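PDB 5X2E: tegumental protein 20.8 kDa from Clonorchis sinensis, which binds calcium through the EF-hand pair of its N-terminal calmodulin-like domain, one part of this longer tegumental-allergen-like protein. Local coordinates for residues Ile4-Phe7 with Val8-Lys12. Sequence-based numbering, arbitrary orientation.
With CA (calcium ion), chain B.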
# COMPACT_ATOMS: atom_id res chain seq x y z
N ILE A 4 -1.91 -6.92 -3.27
CA ILE A 4 -3.25 -6.46 -2.88
C ILE A 4 -3.36 -6.40 -1.35
O ILE A 4 -3.72 -5.37 -0.76
CB ILE A 4 -4.35 -7.39 -3.48
CG1 ILE A 4 -4.39 -7.24 -5.01
CG2 ILE A 4 -5.70 -7.05 -2.91
CD1 ILE A 4 -5.03 -8.39 -5.79
N ASN A 5 -2.99 -7.50 -0.73
CA ASN A 5 -2.97 -7.63 0.72
C ASN A 5 -2.04 -6.62 1.39
O ASN A 5 -2.40 -5.99 2.39
CB ASN A 5 -2.53 -9.04 1.04
CG ASN A 5 -2.69 -9.42 2.49
OD1 ASN A 5 -2.72 -8.59 3.38
ND2 ASN A 5 -2.74 -10.73 2.73
N ILE A 6 -0.83 -6.48 0.86
CA ILE A 6 0.16 -5.61 1.50
C ILE A 6 -0.31 -4.15 1.43
O ILE A 6 -0.17 -3.41 2.41
CB ILE A 6 1.56 -5.82 0.87
CG1 ILE A 6 2.07 -7.23 1.21
CG2 ILE A 6 2.55 -4.74 1.35
CD1 ILE A 6 3.20 -7.74 0.32
N PHE A 7 -0.91 -3.74 0.31
CA PHE A 7 -1.43 -2.37 0.20
C PHE A 7 -2.43 -2.12 1.32
O PHE A 7 -2.38 -1.11 2.02
CB PHE A 7 -2.12 -2.09 -1.14
CG PHE A 7 -2.56 -0.67 -1.27
CD1 PHE A 7 -1.77 0.24 -1.94
CD2 PHE A 7 -3.79 -0.24 -0.73
CE1 PHE A 7 -2.13 1.57 -2.04
CE2 PHE A 7 -4.15 1.09 -0.81
CZ PHE A 7 -3.33 1.99 -1.47
N VAL A 8 -3.39 -3.03 1.44
CA VAL A 8 -4.41 -2.88 2.48
C VAL A 8 -3.80 -2.89 3.87
O VAL A 8 -4.16 -2.08 4.72
CB VAL A 8 -5.49 -3.96 2.31
CG1 VAL A 8 -6.41 -4.00 3.54
CG2 VAL A 8 -6.28 -3.66 1.03
N SER A 9 -2.80 -3.74 4.09
CA SER A 9 -2.12 -3.74 5.38
C SER A 9 -1.39 -2.43 5.72
O SER A 9 -1.43 -1.94 6.86
CB SER A 9 -1.12 -4.87 5.44
OG SER A 9 -0.63 -4.95 6.76
N ILE A 10 -0.71 -1.86 4.74
CA ILE A 10 0.00 -0.60 4.97
C ILE A 10 -0.98 0.57 5.20
O ILE A 10 -0.78 1.40 6.08
CB ILE A 10 0.94 -0.29 3.80
CG1 ILE A 10 2.04 -1.36 3.68
CG2 ILE A 10 1.55 1.09 3.97
CD1 ILE A 10 2.81 -1.29 2.37
N ASP A 11 -2.04 0.60 4.40
CA ASP A 11 -2.99 1.69 4.39
C ASP A 11 -4.01 1.50 5.50
O ASP A 11 -5.21 1.21 5.27
CB ASP A 11 -3.68 1.78 3.03
CG ASP A 11 -4.66 2.90 2.96
OD1 ASP A 11 -4.42 3.96 3.58
OD2 ASP A 11 -5.71 2.71 2.31
N LYS A 12 -3.54 1.64 6.73
CA LYS A 12 -4.30 1.19 7.88
C LYS A 12 -5.55 2.03 8.14
O LYS A 12 -6.47 1.56 8.78
CB LYS A 12 -3.41 1.21 9.12
CG LYS A 12 -2.76 2.53 9.35
CD LYS A 12 -1.81 2.45 10.52
CE LYS A 12 -1.58 3.82 11.06
NZ LYS A 12 -1.06 3.74 12.44
CA CA B . -3.64 5.88 4.43
O HOH W 1 -2.92 8.04 4.98
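F7 and D11, one helical turn apart, run alongside each other in the same direction, the ring and carboxylate planes turned 65° from each other. In both, the first torsion sets CG opposite the backbone N (chi1 -177° and -179°), which carries ring and carboxylate along the same flank of the helix; CE2 of F7 comes 3.8 Å from OD2 of D11 and 3.9 Å from its CB. The two carboxylate oxygens divide their work. OD1 of D11 binds the calcium ion at 2.2 Å, whereas OD2 accepts a hydrogen bond from N16 N and forms a salt bridge with R72 of helix 65-79. The helix of residues 3-10 is the entering helix of an EF-hand, and D11, just past its end, is the first ligand of the loop; D13, T15, V17, E22 and a water complete the site. The N-H of D11 still donates a helical hydrogen bond to O of F7 (3.0 Å). On another flank the I6 and I10 side chains slant across each other, CG2 of I6 meeting CD1 of I10 at 3.6 Å, and both pack against Y26 and W40. CG1 of I10 also lies 3.3 Å from O of I6, the carbonyl that accepts the I10 N-H at 2.9 Å from N.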